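Local coordinates for protein transcriptional regulator (Bacillus subtilis, PDB 1VI0) that represses transcription of fatty acid transport and beta-oxidation genes as a homodimer whose DNA binding is inhibited by long-chain fatty acyl-CoA, at residues S29-I34 with G43-Y48; S90-L95 with M157-I162; L102-Q107 with N172-D177. All coordinates share one frame; numbering follows the deposited sequence.

Interaction 1 (S29-I34 with G43-Y48)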
loop_
_atom_site.group_PDB
_atom_site.type_symbol
_atom_site.label_atom_id
_atom_site.label_comp_id
_atom_site.label_asym_id
_atom_site.label_seq_id
_atom_site.Cartn_x
_atom_site.Cartn_y
_atom_site.Cartn_z
ATOM N N SER A 29 18.123 4.845 11.596
ATOM C CA SER A 29 18.225 6.268 11.533
ATOM C C SER A 29 18.127 6.960 12.892
ATOM O O SER A 29 17.208 7.753 13.173
ATOM C CB SER A 29 17.094 6.820 10.617
ATOM O OG SER A 29 17.201 6.230 9.337
ATOM N N GLN A 30 19.146 6.800 13.740
ATOM C CA GLN A 30 19.125 7.442 15.038
ATOM C C GLN A 30 19.421 8.930 14.975
ATOM O O GLN A 30 20.083 9.443 14.086
ATOM C CB GLN A 30 20.093 6.748 16.025
ATOM C CG GLN A 30 19.790 7.135 17.482
ATOM C CD GLN A 30 18.324 6.930 17.822
ATOM O OE1 GLN A 30 17.641 7.815 18.351
ATOM N NE2 GLN A 30 17.827 5.732 17.490
ATOM N N VAL A 31 18.958 9.646 16.000
ATOM C CA VAL A 31 19.167 11.073 16.138
ATOM C C VAL A 31 20.591 11.497 15.879
ATOM O O VAL A 31 20.864 12.422 15.078
ATOM C CB VAL A 31 18.665 11.517 17.533
ATOM C CG1 VAL A 31 18.882 12.999 17.783
ATOM C CG2 VAL A 31 17.168 11.197 17.643
ATOM N N SER A 32 21.589 10.803 16.426
ATOM C CA SER A 32 22.980 11.149 16.198
ATOM C C SER A 32 23.333 11.157 14.715
ATOM O O SER A 32 24.036 12.055 14.271
ATOM C CB SER A 32 23.920 10.205 16.948
ATOM O OG SER A 32 23.893 8.904 16.348
ATOM N N LYS A 33 22.853 10.173 13.952
ATOM C CA LYS A 33 23.155 10.094 12.517
ATOM C C LYS A 33 22.523 11.259 11.765
ATOM O O LYS A 33 23.132 11.854 10.871
ATOM C CB LYS A 33 22.670 8.745 11.959
ATOM C CG LYS A 33 23.197 7.537 12.726
ATOM C CD LYS A 33 22.867 6.226 12.031
ATOM C CE LYS A 33 23.117 5.047 12.973
ATOM N NZ LYS A 33 24.459 5.175 13.626
ATOM N N ILE A 34 21.297 11.622 12.155
ATOM C CA ILE A 34 20.582 12.745 11.534
ATOM C C ILE A 34 21.285 14.054 11.846
ATOM O O ILE A 34 21.495 14.905 10.971
ATOM C CB ILE A 34 19.112 12.767 12.002
ATOM C CG1 ILE A 34 18.430 11.454 11.624
ATOM C CG2 ILE A 34 18.390 13.987 11.450
ATOM C CD1 ILE A 34 17.018 11.284 12.084
ATOM N N GLY A 43 21.778 17.772 20.667
ATOM C CA GLY A 43 20.930 18.632 21.456
ATOM C C GLY A 43 20.101 19.582 20.638
ATOM O O GLY A 43 19.032 20.025 21.099
ATOM N N THR A 44 20.550 19.977 19.443
ATOM C CA THR A 44 19.723 20.863 18.615
ATOM C C THR A 44 18.566 20.095 17.961
ATOM O O THR A 44 17.504 20.707 17.766
ATOM C CB THR A 44 20.524 21.582 17.530
ATOM O OG1 THR A 44 21.585 22.353 18.159
ATOM C CG2 THR A 44 19.639 22.554 16.754
ATOM N N ILE A 45 18.696 18.805 17.779
ATOM C CA ILE A 45 17.583 17.997 17.242
ATOM C C ILE A 45 16.446 17.978 18.252
ATOM O O ILE A 45 15.286 18.273 17.990
ATOM C CB ILE A 45 18.011 16.546 16.978
ATOM C CG1 ILE A 45 19.189 16.422 16.035
ATOM C CG2 ILE A 45 16.813 15.756 16.442
ATOM C CD1 ILE A 45 18.903 17.018 14.662
ATOM N N TYR A 46 16.808 17.694 19.518
ATOM C CA TYR A 46 15.871 17.641 20.610
ATOM C C TYR A 46 15.238 18.962 20.948
ATOM O O TYR A 46 14.102 19.078 21.403
ATOM C CB TYR A 46 16.524 17.022 21.863
ATOM C CG TYR A 46 16.806 15.558 21.657
ATOM C CD1 TYR A 46 15.777 14.671 21.362
ATOM C CD2 TYR A 46 18.122 15.090 21.743
ATOM C CE1 TYR A 46 16.069 13.325 21.168
ATOM C CE2 TYR A 46 18.407 13.755 21.544
ATOM C CZ TYR A 46 17.369 12.888 21.266
ATOM O OH TYR A 46 17.646 11.562 21.117
ATOM N N LEU A 47 15.930 20.065 20.630
ATOM C CA LEU A 47 15.302 21.382 20.821
ATOM C C LEU A 47 14.047 21.467 19.968
ATOM O O LEU A 47 13.078 22.108 20.344
ATOM C CB LEU A 47 16.325 22.437 20.453
ATOM C CG LEU A 47 16.135 23.900 20.770
ATOM C CD1 LEU A 47 15.539 24.620 19.568
ATOM C CD2 LEU A 47 15.323 24.180 22.018
ATOM N N TYR A 48 13.973 20.719 18.854
ATOM C CA TYR A 48 12.778 20.795 18.006
ATOM C C TYR A 48 11.920 19.563 18.017
ATOM O O TYR A 48 10.709 19.677 17.652
ATOM C CB TYR A 48 13.249 21.075 16.546
ATOM C CG TYR A 48 13.862 22.463 16.419
ATOM C CD1 TYR A 48 13.025 23.570 16.422
ATOM C CD2 TYR A 48 15.209 22.656 16.252
ATOM C CE1 TYR A 48 13.534 24.850 16.282
ATOM C CE2 TYR A 48 15.740 23.929 16.109
ATOM C CZ TYR A 48 14.901 25.011 16.113
ATOM O OH TYR A 48 15.387 26.307 15.988
#

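Interaction 2 (S90-L95 with M157-I162). With DCC (dodecyl-coa), chain C.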
loop_
_atom_site.group_PDB
_atom_site.type_symbol
_atom_site.label_atom_id
_atom_site.label_comp_id
_atom_site.label_asym_id
_atom_site.label_seq_id
_atom_site.Cartn_x
_atom_site.Cartn_y
_atom_site.Cartn_z
ATOM N N SER A 90 -1.031 13.957 -11.370
ATOM C CA SER A 90 0.240 14.493 -11.905
ATOM C C SER A 90 1.053 15.190 -10.833
ATOM O O SER A 90 2.280 14.983 -10.779
ATOM C CB SER A 90 -0.093 15.392 -13.092
ATOM O OG SER A 90 -0.696 16.582 -12.707
ATOM N N LYS A 91 0.410 15.875 -9.868
ATOM C CA LYS A 91 1.134 16.539 -8.813
ATOM C C LYS A 91 1.734 15.525 -7.820
ATOM O O LYS A 91 2.896 15.730 -7.424
ATOM C CB LYS A 91 0.369 17.669 -8.169
ATOM C CG LYS A 91 -0.013 18.751 -9.199
ATOM C CD LYS A 91 1.141 19.737 -9.337
ATOM C CE LYS A 91 1.473 20.021 -10.792
ATOM N NZ LYS A 91 2.189 18.859 -11.430
ATOM N N HIS A 92 1.002 14.480 -7.552
ATOM C CA HIS A 92 1.513 13.412 -6.640
ATOM C C HIS A 92 2.769 12.782 -7.262
ATOM O O HIS A 92 3.846 12.681 -6.667
ATOM C CB HIS A 92 0.415 12.435 -6.351
ATOM C CG HIS A 92 0.664 11.317 -5.380
ATOM N ND1 HIS A 92 -0.290 10.847 -4.485
ATOM C CD2 HIS A 92 1.736 10.528 -5.224
ATOM C CE1 HIS A 92 0.221 9.785 -3.853
ATOM N NE2 HIS A 92 1.482 9.584 -4.270
ATOM N N PHE A 93 2.660 12.362 -8.524
ATOM C CA PHE A 93 3.768 11.706 -9.240
ATOM C C PHE A 93 4.971 12.641 -9.354
ATOM O O PHE A 93 6.082 12.202 -9.024
ATOM C CB PHE A 93 3.238 11.303 -10.650
ATOM C CG PHE A 93 2.340 10.096 -10.643
ATOM C CD1 PHE A 93 2.003 9.373 -9.493
ATOM C CD2 PHE A 93 1.969 9.530 -11.876
ATOM C CE1 PHE A 93 1.249 8.236 -9.599
ATOM C CE2 PHE A 93 1.207 8.383 -11.956
ATOM C CZ PHE A 93 0.847 7.708 -10.780
ATOM N N SER A 94 4.728 13.910 -9.689
ATOM C CA SER A 94 5.780 14.886 -9.852
ATOM C C SER A 94 6.584 15.141 -8.584
ATOM O O SER A 94 7.821 15.274 -8.603
ATOM C CB SER A 94 5.270 16.235 -10.408
ATOM O OG SER A 94 4.831 16.010 -11.759
ATOM N N LEU A 95 5.935 15.327 -7.474
ATOM C CA LEU A 95 6.586 15.522 -6.170
ATOM C C LEU A 95 7.560 14.393 -5.875
ATOM O O LEU A 95 8.766 14.658 -5.678
ATOM C CB LEU A 95 5.464 15.540 -5.132
ATOM C CG LEU A 95 5.726 16.072 -3.721
ATOM C CD1 LEU A 95 5.481 15.016 -2.672
ATOM C CD2 LEU A 95 7.072 16.741 -3.559
HETATM N N MSE A 157 -9.945 3.338 -3.862
HETATM C CA MSE A 157 -9.485 2.944 -5.224
HETATM C C MSE A 157 -8.556 4.009 -5.765
HETATM O O MSE A 157 -7.429 3.667 -6.298
HETATM C CB MSE A 157 -10.660 2.713 -6.147
HETATM C CG MSE A 157 -10.320 2.324 -7.558
HETATM SE SE MSE A 157 -11.530 1.922 -8.953
HETATM C CE MSE A 157 -12.439 3.580 -9.258
ATOM N N ILE A 158 -8.902 5.279 -5.713
ATOM C CA ILE A 158 -8.067 6.331 -6.296
ATOM C C ILE A 158 -6.721 6.405 -5.651
ATOM O O ILE A 158 -5.642 6.333 -6.247
ATOM C CB ILE A 158 -8.775 7.720 -6.263
ATOM C CG1 ILE A 158 -10.026 7.614 -7.141
ATOM C CG2 ILE A 158 -7.830 8.801 -6.679
ATOM C CD1 ILE A 158 -10.939 8.820 -6.984
ATOM N N PHE A 159 -6.748 6.498 -4.296
ATOM C CA PHE A 159 -5.482 6.579 -3.588
ATOM C C PHE A 159 -4.688 5.272 -3.695
ATOM O O PHE A 159 -3.483 5.417 -4.001
ATOM C CB PHE A 159 -5.726 6.938 -2.112
ATOM C CG PHE A 159 -4.465 6.982 -1.334
ATOM C CD1 PHE A 159 -3.558 7.998 -1.449
ATOM C CD2 PHE A 159 -4.118 5.852 -0.542
ATOM C CE1 PHE A 159 -2.372 8.009 -0.731
ATOM C CE2 PHE A 159 -2.933 5.864 0.161
ATOM C CZ PHE A 159 -2.049 6.906 0.045
ATOM N N GLY A 160 -5.329 4.110 -3.658
ATOM C CA GLY A 160 -4.516 2.835 -3.714
ATOM C C GLY A 160 -3.902 2.688 -5.121
ATOM O O GLY A 160 -2.762 2.202 -5.167
ATOM N N THR A 161 -4.612 3.101 -6.149
ATOM C CA THR A 161 -4.100 3.006 -7.543
ATOM C C THR A 161 -2.917 3.952 -7.717
ATOM O O THR A 161 -1.821 3.548 -8.111
ATOM C CB THR A 161 -5.232 3.344 -8.515
ATOM O OG1 THR A 161 -6.225 2.303 -8.455
ATOM C CG2 THR A 161 -4.730 3.506 -9.953
ATOM N N ILE A 162 -3.016 5.200 -7.261
ATOM C CA ILE A 162 -1.955 6.156 -7.317
ATOM C C ILE A 162 -0.698 5.673 -6.586
ATOM O O ILE A 162 0.447 5.507 -7.061
ATOM C CB ILE A 162 -2.377 7.538 -6.777
ATOM C CG1 ILE A 162 -3.509 8.150 -7.642
ATOM C CG2 ILE A 162 -1.167 8.471 -6.791
ATOM C CD1 ILE A 162 -4.111 9.441 -7.024
HETATM C C2 DCC C . -17.334 0.761 4.795
HETATM C C4 DCC C . -15.688 1.949 5.755
HETATM C C5 DCC C . -14.921 1.967 4.613
HETATM C C6 DCC C . -15.467 1.258 3.519
HETATM C C8 DCC C . -13.845 3.071 6.060
HETATM C C10 DCC C . 2.592 13.071 0.091
HETATM C C11 DCC C . 3.992 13.709 0.107
HETATM C C12 DCC C . 4.545 13.941 1.510
HETATM N N9 DCC C . -14.985 2.643 6.698
HETATM N N7 DCC C . -13.747 2.661 4.820
HETATM N N3 DCC C . -16.905 1.385 5.904
HETATM N N1 DCC C . -16.696 0.706 3.606
HETATM N N6 DCC C . -14.800 1.164 2.368
HETATM C "C1'" DCC C . -15.498 2.999 8.071
HETATM C "C2'" DCC C . -14.418 2.958 9.173
HETATM O "O2'" DCC C . -14.548 1.660 9.813
HETATM C "C3'" DCC C . -14.970 4.029 10.172
HETATM O "O3'" DCC C . -16.176 3.474 10.806
HETATM C "C4'" DCC C . -15.454 5.117 9.133
HETATM O "O4'" DCC C . -15.823 4.394 7.959
HETATM C "C5'" DCC C . -14.393 6.172 8.919
HETATM O "O5'" DCC C . -13.082 5.620 8.604
HETATM P P1 DCC C . -12.179 6.156 7.407
HETATM O O11 DCC C . -10.936 5.415 7.411
HETATM O O12 DCC C . -13.052 6.167 6.111
HETATM O O6 DCC C . -11.977 7.666 7.705
HETATM P P2 DCC C . -11.056 7.974 8.873
HETATM O O21 DCC C . -10.733 9.442 8.734
HETATM O O22 DCC C . -11.649 7.460 10.113
HETATM O O7 DCC C . -9.636 7.213 8.675
HETATM C CPA DCC C . -8.619 7.876 7.799
HETATM C CPB DCC C . -7.341 6.989 7.729
HETATM C CP8 DCC C . -7.742 5.518 7.509
HETATM C CP7 DCC C . -6.653 7.103 9.084
HETATM C CP9 DCC C . -6.347 7.486 6.743
HETATM O OP3 DCC C . -8.621 5.376 6.442
HETATM C CP6 DCC C . -6.554 4.593 7.337
HETATM O OP2 DCC C . -5.766 4.433 8.260
HETATM N NP2 DCC C . -6.499 4.014 6.170
HETATM C CP5 DCC C . -5.346 3.086 5.819
HETATM C CP4 DCC C . -4.367 3.992 4.975
HETATM C CP3 DCC C . -3.036 3.254 4.742
HETATM O OP1 DCC C . -2.360 2.889 5.703
HETATM N NP1 DCC C . -2.734 3.023 3.507
HETATM C CP2 DCC C . -1.531 2.307 3.030
HETATM C CP1 DCC C . -0.764 3.374 2.306
HETATM S S DCC C . -0.526 4.954 3.149
HETATM P P3 DCC C . -16.626 3.571 12.346
HETATM O O31 DCC C . -15.431 3.430 13.178
HETATM O O32 DCC C . -17.280 4.869 12.574
HETATM O O33 DCC C . -17.591 2.423 12.461
HETATM C CA1 DCC C . 0.938 4.583 4.149
HETATM C CA2 DCC C . 1.686 5.870 4.620
HETATM O OA1 DCC C . 1.316 3.452 4.355
HETATM C CA3 DCC C . 2.593 6.459 3.523
HETATM C CA4 DCC C . 2.374 7.858 3.081
HETATM C CA5 DCC C . 1.693 8.001 1.739
HETATM C CA6 DCC C . 2.193 9.162 0.898
HETATM C CA7 DCC C . 1.232 10.319 0.744
HETATM C CA8 DCC C . 1.212 11.062 -0.543
HETATM C CA9 DCC C . 2.457 11.887 -0.880
#

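Interaction 3 (L102-Q107 with N172-D177)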
loop_
_atom_site.group_PDB
_atom_site.type_symbol
_atom_site.label_atom_id
_atom_site.label_comp_id
_atom_site.label_asym_id
_atom_site.label_seq_id
_atom_site.Cartn_x
_atom_site.Cartn_y
_atom_site.Cartn_z
ATOM N N LEU A 102 12.748 11.163 -0.794
ATOM C CA LEU A 102 11.395 11.265 -0.265
ATOM C C LEU A 102 10.536 10.096 -0.727
ATOM O O LEU A 102 9.716 9.621 0.078
ATOM C CB LEU A 102 10.793 12.608 -0.716
ATOM C CG LEU A 102 9.381 12.868 -0.169
ATOM C CD1 LEU A 102 9.384 12.800 1.362
ATOM C CD2 LEU A 102 8.834 14.201 -0.627
ATOM N N ALA A 103 10.598 9.679 -1.995
ATOM C CA ALA A 103 9.817 8.545 -2.475
ATOM C C ALA A 103 10.121 7.258 -1.734
ATOM O O ALA A 103 9.217 6.460 -1.464
ATOM C CB ALA A 103 10.065 8.347 -3.976
ATOM N N ILE A 104 11.376 7.026 -1.342
ATOM C CA ILE A 104 11.756 5.823 -0.579
ATOM C C ILE A 104 11.116 5.956 0.823
ATOM O O ILE A 104 10.512 5.026 1.339
ATOM C CB ILE A 104 13.263 5.651 -0.475
ATOM C CG1 ILE A 104 13.844 5.111 -1.801
ATOM C CG2 ILE A 104 13.592 4.612 0.647
ATOM C CD1 ILE A 104 15.356 5.198 -1.893
ATOM N N VAL A 105 11.137 7.181 1.326
ATOM C CA VAL A 105 10.518 7.440 2.645
ATOM C C VAL A 105 9.023 7.182 2.599
ATOM O O VAL A 105 8.518 6.361 3.378
ATOM C CB VAL A 105 10.879 8.801 3.189
ATOM C CG1 VAL A 105 9.991 9.173 4.417
ATOM C CG2 VAL A 105 12.349 8.933 3.596
ATOM N N THR A 106 8.287 7.726 1.610
ATOM C CA THR A 106 6.861 7.599 1.512
ATOM C C THR A 106 6.414 6.188 1.183
ATOM O O THR A 106 5.409 5.748 1.741
ATOM C CB THR A 106 6.195 8.613 0.569
ATOM O OG1 THR A 106 6.675 8.342 -0.770
ATOM C CG2 THR A 106 6.545 10.063 0.931
ATOM N N GLN A 107 7.116 5.457 0.294
ATOM C CA GLN A 107 6.697 4.156 -0.127
ATOM C C GLN A 107 7.169 2.995 0.732
ATOM O O GLN A 107 6.544 1.916 0.725
ATOM C CB GLN A 107 7.100 3.903 -1.586
ATOM C CG GLN A 107 6.547 4.964 -2.521
ATOM C CD GLN A 107 5.105 5.343 -2.315
ATOM O OE1 GLN A 107 4.825 6.433 -1.828
ATOM N NE2 GLN A 107 4.140 4.526 -2.693
ATOM N N ASN A 172 11.236 -0.672 -8.917
ATOM C CA ASN A 172 12.094 -0.718 -10.089
ATOM C C ASN A 172 13.149 0.343 -10.094
ATOM O O ASN A 172 13.496 0.981 -11.103
ATOM C CB ASN A 172 11.192 -0.672 -11.349
ATOM C CG ASN A 172 10.468 -1.974 -11.499
ATOM O OD1 ASN A 172 11.047 -2.955 -12.034
ATOM N ND2 ASN A 172 9.217 -2.061 -11.052
ATOM N N ASP A 173 13.560 0.802 -8.901
ATOM C CA ASP A 173 14.593 1.769 -8.684
ATOM C C ASP A 173 14.363 3.118 -9.295
ATOM O O ASP A 173 15.235 3.856 -9.727
ATOM C CB ASP A 173 15.917 1.136 -9.271
ATOM C CG ASP A 173 16.474 0.145 -8.241
ATOM O OD1 ASP A 173 16.236 -1.074 -8.380
ATOM O OD2 ASP A 173 17.157 0.625 -7.310
ATOM N N GLN A 174 13.071 3.486 -9.469
ATOM C CA GLN A 174 12.617 4.721 -10.018
ATOM C C GLN A 174 13.268 4.980 -11.397
ATOM O O GLN A 174 13.484 6.107 -11.746
ATOM C CB GLN A 174 12.930 5.907 -9.083
ATOM C CG GLN A 174 12.437 5.673 -7.652
ATOM C CD GLN A 174 12.870 6.708 -6.650
ATOM O OE1 GLN A 174 12.960 7.921 -6.908
ATOM N NE2 GLN A 174 13.133 6.275 -5.406
ATOM N N LYS A 175 13.391 3.887 -12.156
ATOM C CA LYS A 175 14.135 4.011 -13.429
ATOM C C LYS A 175 13.312 4.479 -14.605
ATOM O O LYS A 175 13.912 4.911 -15.637
ATOM C CB LYS A 175 14.808 2.671 -13.687
ATOM C CG LYS A 175 13.943 1.506 -14.065
ATOM C CD LYS A 175 14.827 0.284 -14.388
ATOM C CE LYS A 175 14.104 -1.030 -14.151
ATOM N NZ LYS A 175 14.928 -2.191 -14.701
ATOM N N TYR A 176 11.993 4.482 -14.548
ATOM C CA TYR A 176 11.157 4.948 -15.684
ATOM C C TYR A 176 10.413 6.206 -15.354
ATOM O O TYR A 176 10.367 6.640 -14.198
ATOM C CB TYR A 176 10.321 3.819 -16.238
ATOM C CG TYR A 176 9.407 3.174 -15.196
ATOM C CD1 TYR A 176 8.192 3.782 -14.862
ATOM C CD2 TYR A 176 9.743 1.974 -14.623
ATOM C CE1 TYR A 176 7.327 3.129 -13.963
ATOM C CE2 TYR A 176 8.883 1.334 -13.725
ATOM C CZ TYR A 176 7.675 1.919 -13.401
ATOM O OH TYR A 176 6.857 1.250 -12.496
ATOM N N ASP A 177 9.847 6.894 -16.340
ATOM C CA ASP A 177 9.203 8.163 -16.227
ATOM C C ASP A 177 7.793 8.076 -15.619
ATOM O O ASP A 177 6.761 8.145 -16.287
ATOM C CB ASP A 177 9.106 8.825 -17.632
ATOM C CG ASP A 177 8.715 10.248 -17.581
ATOM O OD1 ASP A 177 8.194 10.799 -16.567
ATOM O OD2 ASP A 177 8.818 10.905 -18.674
#

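Interaction 1 (S29-I34 with G43-Y48)
V31, at the start of helix 31-38, pushes its branched side chain between I45 and Y46 of helix 42-48, and the path from its CB outward accounts for most of the contact. V31 CB itself already lies 3.7 Å from Y46 OH. From there the two methyls part. V31 CG1 stands anti to the backbone N (chi1 178°) and runs alongside I45, reaching I45 CG2 at 3.7 Å and touching I45 CB and CG1 on the way; the two chains run side by side, pointing opposite ways. The same methyl also meets the phenol, with V31 CG1 3.8 Å from Y46 CZ, and it approaches that ring obliquely. V31 CG2, the branch beside the backbone N, turns to the hydroxyl end and packs 3.5 Å from Y46 OH. The tyrosine thus lays the end of its ring across the valine, although its CB does not point at helix 31-38. One turn further along, I34 CG2 makes a looser apolar contact with I45 CD1 at 4.4 Å.

No hydrogen bond joins the two segments. Q30, the N-cap residue, folds its side chain back so that OE1 takes a weak bond from V31 N at 3.3 Å. On the side of helices 9-24 and 52-75, I13 packs on I45, and I55 packs on both isoleucines. Helices 31-38 and 42-48 are the second and third of a three-helix DNA-binding domain, packed with helix 9-24, consistent with the TetR-type helix-turn-helix predicted at residues 30-49.

Interaction 2 (S90-L95 with M157-I162)
H92 and I162 make the closest approach between segments 90-95 and 157-162, and it is a CH-pi contact. I162 CG2 sits over the middle of the imidazole, 3.5 Å from the centroid of the H92 ring and 13° off its normal. The torsions bring the groups together: H92 CG lies anti to its backbone N (chi1 -176°), carrying the ring toward helix 151-171, while I162 presents the methyl that is likewise anti to its own N.

An apolar contact widens this patch, F93 CE1 reaching the same methyl, I162 CG2, obliquely at 3.7 Å. F159 CE1 makes a long approach to the edge of the imidazole, 4.4 Å from H92 CE1. The short segments cross at -30° with their axes 11.8 Å apart, a spacing bridged by these large side chains. They belong to the helical C-terminal domain of this TetR-family protein, which holds the dodecyl-CoA.

Ligand contacts occupy the pocket side. DCC CA9 lies over the imidazole face opposite I162, displaced toward the rim, and H92 CE1 is 3.7 Å from DCC CA8; the ring therefore lies between the methyl and the lipid. L95 CD1 packs on DCC C11 at 3.4 Å, and F159 offers its ring edge to the thioester end, CE2 lying 3.9 Å from DCC CP1.

Among the polar contacts, H92 ND1 is hydrogen-bonded to Y128 OH, which restrains the turn of the ring. With an alanine here, the Y128 hydroxyl would probably lose its mate and a gap open between I162 and the acyl chain. S94 OG donates to S90 O at 2.9 Å, while S94 N reaches that oxygen from the other face of its carbonyl plane.

Interaction 3 (L102-Q107 with N172-D177)
The carboxamide of Q174 rests against A103 and I104 on helix 100-109, and these three side chains make up the whole contact. Q174 NE2 lies 3.9 Å from I104 CG1 and 4.0 Å from A103 CB, while Q174 OE1 is 4.1 Å from the same A103 methyl. No hydrogen bond passes between the segments, so the amide meets the helix through van der Waals contact alone. The I104 side chain runs roughly perpendicular to that of Q174; A103 aims its CB at the loop, whereas the isoleucine turns only its outer part that way.

Q174 gets there by extension: beyond CG the chain is drawn out (chi2 172°), carrying the amide from the loop to the helix. Its nitrogen is fixed by a hydrogen bond to H100 O, at the start of helix 100-109, which supplies the polar partner that the two aliphatic neighbours cannot. W169 also packs on Q174 from helix 151-171.

Further out, the backbone on both sides is set by its own bonds. Helix 100-109 runs through T106 N to L102 O at 2.8 Å and Q107 N to A103 O at 2.9 Å, widening into a pi-type turn at 105-107. Q107 NE2 bonds to T167 OG1 and D163 OD1, tying this helix to helix 151-171. On the loop side N172 leaves helical geometry, and D173, with positive phi (61°), is followed by Q174 N bonding to W169 O, while D173 N bonds to V170 O. This is the Schellman motif that ends helix 151-171, with D173 as its C-prime residue and Q174 directed from it onto helix 100-109.

From the N terminus, interaction 1 comes first and closes a short loop of eight residues within the DNA-binding region, before either of the others opens. Interactions 2 and 3 follow in the C-terminal domain and cross: segment 90-95 is followed by 102-107, then 157-162 and finally 172-177. Interaction 2 spans 61 residues and joins helix 81-97 to helix 151-171; interaction 3 spans 64 and ties helix 100-109 to the loop after helix 151-171. These two touch, L95 CD1 lying 4.0 Å from L102 CD2. Interaction 1 stands apart, its nearest atoms about 8 Å from interaction 3 and about 19 Å from interaction 2.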